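Long-range contact in cytochrome P450 268A2 Cyp268A2 (Mycobacterium marinum, PDB 6BLD), which is a haem protein of the cytochrome P450 superfamily, holding its iron protoporphyrin inside a mostly helical fold: residues 122-133 / 376-384. Numbering follows the deposited sequence.
Sequences TPRQVRRIEDSI and HLARAQLRA. With HEM (protoporphyrin IX containing Fe), chain B.
Glu130 OE2 takes two bonds, one from Arg383 NH2 and one from a water that also donates to the backbone O of Ala380. The Arg383 bond is a nearly straight salt bridge of 2.8 Å between NH2 and Glu130 OE2. OE2 lies at the edge of the guanidinium, near its plane, while NH2 approaches from above the carboxylate plane, the two planes being turned 57° apart. Glu130 arrives with CG anti to its backbone N (chi1 -171°) and the chain extended; Arg383 bends at chi3, one guanidinium face lying over Arg379 O and Ala380 CA. Here the D helix of the P450 fold (123-147) runs beside the L helix (375-392), which borders the haem through Leu377, Ala378 and Gln381; the short segments are inclined at 31° with axes 9.7 Å apart. Ile133 is a knob in the hole formed by Leu377, Ala380, Gln381 and Ala384, its CD1 3.8 Å from Leu377 CD1. Two turns earlier, Val126 fits CG1 against Ala380 CB at 3.7 Å, with CG2 near His376 CB. At the N-terminal end, Pro123 CG sits squarely over the His376 ring in a CH-pi contact, 3.6 Å from its centroid.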
loop_
_atom_site.group_PDB
_atom_site.type_symbol
_atom_site.label_atom_id
_atom_site.label_comp_id
_atom_site.label_asym_id
_atom_site.label_seq_id
_atom_site.Cartn_x
_atom_site.Cartn_y
_atom_site.Cartn_z
ATOM N N THR A 122 12.788 -10.208 -7.863
ATOM C CA THR A 122 13.454 -9.668 -9.037
ATOM C C THR A 122 12.587 -9.882 -10.278
ATOM O O THR A 122 11.741 -10.783 -10.305
ATOM C CB THR A 122 14.815 -10.334 -9.228
ATOM O OG1 THR A 122 14.634 -11.740 -9.434
ATOM C CG2 THR A 122 15.690 -10.114 -8.000
ATOM N N PRO A 123 12.757 -9.052 -11.311
ATOM C CA PRO A 123 11.996 -9.271 -12.554
ATOM C C PRO A 123 12.171 -10.666 -13.131
ATOM O O PRO A 123 11.219 -11.220 -13.692
ATOM C CB PRO A 123 12.551 -8.191 -13.492
ATOM C CG PRO A 123 13.027 -7.113 -12.585
ATOM C CD PRO A 123 13.547 -7.809 -11.357
ATOM N N ARG A 124 13.366 -11.251 -13.005
ATOM C CA ARG A 124 13.585 -12.611 -13.487
ATOM C C ARG A 124 12.713 -13.607 -12.733
ATOM O O ARG A 124 12.074 -14.476 -13.338
ATOM C CB ARG A 124 15.062 -12.987 -13.355
ATOM C CG ARG A 124 15.977 -12.344 -14.384
ATOM C CD ARG A 124 17.443 -12.503 -13.997
ATOM N NE ARG A 124 17.764 -11.808 -12.752
ATOM C CZ ARG A 124 17.997 -12.416 -11.594
ATOM N NH1 ARG A 124 17.949 -13.740 -11.515
ATOM N NH2 ARG A 124 18.281 -11.703 -10.512
ATOM N N GLN A 125 12.673 -13.494 -11.401
ATOM C CA GLN A 125 11.906 -14.443 -10.602
ATOM C C GLN A 125 10.406 -14.229 -10.752
ATOM O O GLN A 125 9.635 -15.194 -10.680
ATOM C CB GLN A 125 12.315 -14.343 -9.132
ATOM C CG GLN A 125 13.706 -14.889 -8.845
ATOM C CD GLN A 125 13.843 -16.358 -9.200
ATOM O OE1 GLN A 125 14.856 -16.782 -9.756
ATOM N NE2 GLN A 125 12.821 -17.144 -8.877
ATOM N N VAL A 126 9.971 -12.984 -10.959
ATOM C CA VAL A 126 8.557 -12.731 -11.218
ATOM C C VAL A 126 8.145 -13.349 -12.550
ATOM O O VAL A 126 7.040 -13.891 -12.685
ATOM C CB VAL A 126 8.270 -11.218 -11.171
ATOM C CG1 VAL A 126 6.886 -10.912 -11.726
ATOM C CG2 VAL A 126 8.397 -10.699 -9.745
ATOM N N ARG A 127 9.032 -13.297 -13.548
ATOM C CA ARG A 127 8.749 -13.943 -14.826
ATOM C C ARG A 127 8.660 -15.457 -14.683
ATOM O O ARG A 127 7.913 -16.105 -15.426
ATOM C CB ARG A 127 9.821 -13.572 -15.853
ATOM C CG ARG A 127 9.747 -12.136 -16.344
ATOM C CD ARG A 127 10.457 -11.966 -17.681
ATOM N NE ARG A 127 11.818 -12.497 -17.657
ATOM C CZ ARG A 127 12.865 -11.858 -17.142
ATOM N NH1 ARG A 127 12.714 -10.656 -16.601
ATOM N NH2 ARG A 127 14.065 -12.422 -17.168
ATOM N N ARG A 128 9.407 -16.036 -13.739
ATOM C CA ARG A 128 9.371 -17.482 -13.546
ATOM C C ARG A 128 8.021 -17.950 -13.020
ATOM O O ARG A 128 7.613 -19.086 -13.289
ATOM C CB ARG A 128 10.482 -17.911 -12.586
ATOM C CG ARG A 128 11.892 -17.704 -13.119
ATOM C CD ARG A 128 12.205 -18.659 -14.261
ATOM N NE ARG A 128 13.467 -18.328 -14.916
ATOM C CZ ARG A 128 14.063 -19.094 -15.826
ATOM N NH1 ARG A 128 13.513 -20.243 -16.196
ATOM N NH2 ARG A 128 15.211 -18.709 -16.367
ATOM N N ILE A 129 7.317 -17.100 -12.276
ATOM C CA ILE A 129 6.049 -17.458 -11.653
ATOM C C ILE A 129 4.879 -16.712 -12.280
ATOM O O ILE A 129 3.751 -16.811 -11.784
ATOM C CB ILE A 129 6.092 -17.223 -10.134
ATOM C CG1 ILE A 129 6.176 -15.725 -9.833
ATOM C CG2 ILE A 129 7.268 -17.962 -9.514
ATOM C CD1 ILE A 129 6.162 -15.393 -8.357
ATOM N N GLU A 130 5.116 -15.969 -13.364
ATOM C CA GLU A 130 4.044 -15.185 -13.971
ATOM C C GLU A 130 2.946 -16.072 -14.547
ATOM O O GLU A 130 1.778 -15.669 -14.570
ATOM C CB GLU A 130 4.611 -14.269 -15.057
ATOM C CG GLU A 130 3.609 -13.262 -15.595
ATOM C CD GLU A 130 4.267 -12.136 -16.366
ATOM O OE1 GLU A 130 5.509 -12.148 -16.496
ATOM O OE2 GLU A 130 3.541 -11.237 -16.842
ATOM N N ASP A 131 3.294 -17.274 -15.011
ATOM C CA ASP A 131 2.279 -18.169 -15.555
ATOM C C ASP A 131 1.302 -18.619 -14.475
ATOM O O ASP A 131 0.099 -18.744 -14.733
ATOM C CB ASP A 131 2.943 -19.375 -16.219
ATOM C CG ASP A 131 3.426 -19.071 -17.624
ATOM O OD1 ASP A 131 2.577 -18.792 -18.496
ATOM O OD2 ASP A 131 4.652 -19.110 -17.854
ATOM N N SER A 132 1.797 -18.862 -13.258
ATOM C CA SER A 132 0.905 -19.221 -12.160
ATOM C C SER A 132 -0.007 -18.061 -11.781
ATOM O O SER A 132 -1.159 -18.281 -11.391
ATOM C CB SER A 132 1.717 -19.679 -10.949
ATOM O OG SER A 132 2.326 -18.579 -10.298
ATOM N N ILE A 133 0.488 -16.827 -11.887
ATOM C CA ILE A 133 -0.365 -15.664 -11.668
ATOM C C ILE A 133 -1.418 -15.568 -12.765
ATOM O O ILE A 133 -2.588 -15.265 -12.499
ATOM C CB ILE A 133 0.490 -14.386 -11.584
ATOM C CG1 ILE A 133 1.426 -14.451 -10.376
ATOM C CG2 ILE A 133 -0.395 -13.146 -11.515
ATOM C CD1 ILE A 133 2.453 -13.340 -10.337
ATOM N N HIS A 376 7.452 -5.317 -9.095
ATOM C CA HIS A 376 7.362 -6.180 -10.268
ATOM C C HIS A 376 6.259 -7.216 -10.102
ATOM O O HIS A 376 5.546 -7.534 -11.061
ATOM C CB HIS A 376 8.705 -6.861 -10.526
ATOM C CG HIS A 376 9.866 -5.916 -10.544
ATOM N ND1 HIS A 376 9.984 -4.901 -11.470
ATOM C CD2 HIS A 376 10.957 -5.827 -9.748
ATOM C CE1 HIS A 376 11.100 -4.230 -11.244
ATOM N NE2 HIS A 376 11.708 -4.772 -10.204
ATOM N N LEU A 377 6.103 -7.751 -8.889
ATOM C CA LEU A 377 5.039 -8.717 -8.639
ATOM C C LEU A 377 3.667 -8.068 -8.755
ATOM O O LEU A 377 2.736 -8.663 -9.310
ATOM C CB LEU A 377 5.220 -9.347 -7.260
ATOM C CG LEU A 377 4.180 -10.388 -6.848
ATOM C CD1 LEU A 377 4.439 -11.703 -7.566
ATOM C CD2 LEU A 377 4.193 -10.580 -5.341
ATOM N N ALA A 378 3.520 -6.848 -8.233
ATOM C CA ALA A 378 2.245 -6.149 -8.344
ATOM C C ALA A 378 1.884 -5.889 -9.799
ATOM O O ALA A 378 0.740 -6.112 -10.212
ATOM C CB ALA A 378 2.294 -4.839 -7.563
ATOM N N ARG A 379 2.852 -5.418 -10.593
ATOM C CA ARG A 379 2.590 -5.145 -12.002
ATOM C C ARG A 379 2.177 -6.409 -12.743
ATOM O O ARG A 379 1.285 -6.372 -13.598
ATOM C CB ARG A 379 3.823 -4.521 -12.652
ATOM C CG ARG A 379 4.168 -3.140 -12.123
ATOM C CD ARG A 379 5.470 -2.625 -12.710
ATOM N NE ARG A 379 5.697 -1.224 -12.368
ATOM C CZ ARG A 379 6.782 -0.768 -11.752
ATOM N NH1 ARG A 379 7.755 -1.602 -11.410
ATOM N NH2 ARG A 379 6.895 0.526 -11.479
ATOM N N ALA A 380 2.814 -7.540 -12.427
ATOM C CA ALA A 380 2.439 -8.796 -13.069
ATOM C C ALA A 380 1.013 -9.193 -12.712
ATOM O O ALA A 380 0.287 -9.747 -13.546
ATOM C CB ALA A 380 3.422 -9.901 -12.676
ATOM N N GLN A 381 0.591 -8.913 -11.477
ATOM C CA GLN A 381 -0.773 -9.243 -11.071
ATOM C C GLN A 381 -1.794 -8.370 -11.791
ATOM O O GLN A 381 -2.843 -8.862 -12.224
ATOM C CB GLN A 381 -0.917 -9.101 -9.556
ATOM C CG GLN A 381 -0.137 -10.129 -8.761
ATOM C CD GLN A 381 -0.455 -10.072 -7.282
ATOM O OE1 GLN A 381 -1.619 -10.099 -6.883
ATOM N NE2 GLN A 381 0.583 -9.988 -6.458
ATOM N N LEU A 382 -1.499 -7.072 -11.933
ATOM C CA LEU A 382 -2.439 -6.159 -12.578
ATOM C C LEU A 382 -2.546 -6.434 -14.070
ATOM O O LEU A 382 -3.632 -6.334 -14.647
ATOM C CB LEU A 382 -2.031 -4.709 -12.327
ATOM C CG LEU A 382 -1.781 -4.343 -10.864
ATOM C CD1 LEU A 382 -1.037 -3.020 -10.746
ATOM C CD2 LEU A 382 -3.092 -4.320 -10.091
ATOM N N ARG A 383 -1.430 -6.760 -14.718
ATOM C CA ARG A 383 -1.481 -7.141 -16.126
ATOM C C ARG A 383 -2.326 -8.393 -16.329
ATOM O O ARG A 383 -3.089 -8.491 -17.299
ATOM C CB ARG A 383 -0.061 -7.361 -16.662
ATOM C CG ARG A 383 0.783 -6.096 -16.764
ATOM C CD ARG A 383 2.043 -6.343 -17.592
ATOM N NE ARG A 383 2.747 -7.550 -17.167
ATOM C CZ ARG A 383 3.772 -7.559 -16.321
ATOM N NH1 ARG A 383 4.219 -6.424 -15.804
ATOM N NH2 ARG A 383 4.348 -8.708 -15.992
ATOM N N ALA A 384 -2.208 -9.362 -15.420
ATOM C CA ALA A 384 -2.899 -10.633 -15.590
ATOM C C ALA A 384 -4.391 -10.516 -15.299
ATOM O O ALA A 384 -5.211 -11.055 -16.051
ATOM C CB ALA A 384 -2.266 -11.697 -14.693
HETATM C CHA HEM B . 7.074 -0.909 0.356
HETATM C CHB HEM B . 5.769 -5.527 -0.383
HETATM C CHC HEM B . 2.555 -4.085 -3.727
HETATM C CHD HEM B . 3.286 0.512 -2.313
HETATM C C1A HEM B . 7.013 -2.284 0.444
HETATM C C2A HEM B . 7.819 -3.127 1.305
HETATM C C3A HEM B . 7.462 -4.397 1.100
HETATM C C4A HEM B . 6.410 -4.411 0.104
HETATM C CMA HEM B . 8.063 -5.634 1.802
HETATM C CAA HEM B . 8.912 -2.638 2.280
HETATM C CBA HEM B . 10.202 -2.424 1.494
HETATM C CGA HEM B . 11.239 -1.770 2.370
HETATM O O1A HEM B . 12.446 -1.832 2.018
HETATM O O2A HEM B . 10.862 -1.192 3.422
HETATM C C1B HEM B . 4.836 -5.548 -1.396
HETATM C C2B HEM B . 4.327 -6.733 -2.049
HETATM C C3B HEM B . 3.446 -6.361 -2.976
HETATM C C4B HEM B . 3.349 -4.905 -2.947
HETATM C CMB HEM B . 4.736 -8.190 -1.740
HETATM C CAB HEM B . 2.701 -7.380 -3.870
HETATM C CBB HEM B . 1.905 -7.018 -4.875
HETATM C C1C HEM B . 2.475 -2.707 -3.642
HETATM C C2C HEM B . 1.658 -1.839 -4.470
HETATM C C3C HEM B . 1.861 -0.571 -4.065
HETATM C C4C HEM B . 2.820 -0.597 -2.985
HETATM C CMC HEM B . 0.722 -2.356 -5.589
HETATM C CAC HEM B . 1.266 0.757 -4.591
HETATM C CBC HEM B . 0.571 0.861 -5.727
HETATM C C1D HEM B . 4.384 0.544 -1.482
HETATM C C2D HEM B . 4.974 1.724 -0.885
HETATM C C3D HEM B . 6.019 1.336 -0.145
HETATM C C4D HEM B . 6.131 -0.108 -0.250
HETATM C CMD HEM B . 4.466 3.170 -1.079
HETATM C CAD HEM B . 6.953 2.259 0.671
HETATM C CBD HEM B . 7.953 2.920 -0.274
HETATM C CGD HEM B . 8.849 3.874 0.474
HETATM O O1D HEM B . 9.694 4.538 -0.182
HETATM O O2D HEM B . 8.721 3.975 1.720
HETATM N NA HEM B . 6.162 -3.104 -0.275
HETATM N NB HEM B . 4.217 -4.452 -1.968
HETATM N NC HEM B . 3.171 -1.912 -2.750
HETATM N ND HEM B . 5.115 -0.552 -1.074
HETATM FE FE HEM B . 4.823 -2.484 -1.696
HETATM O O HOH W 1 1.048 -11.240 -15.700
#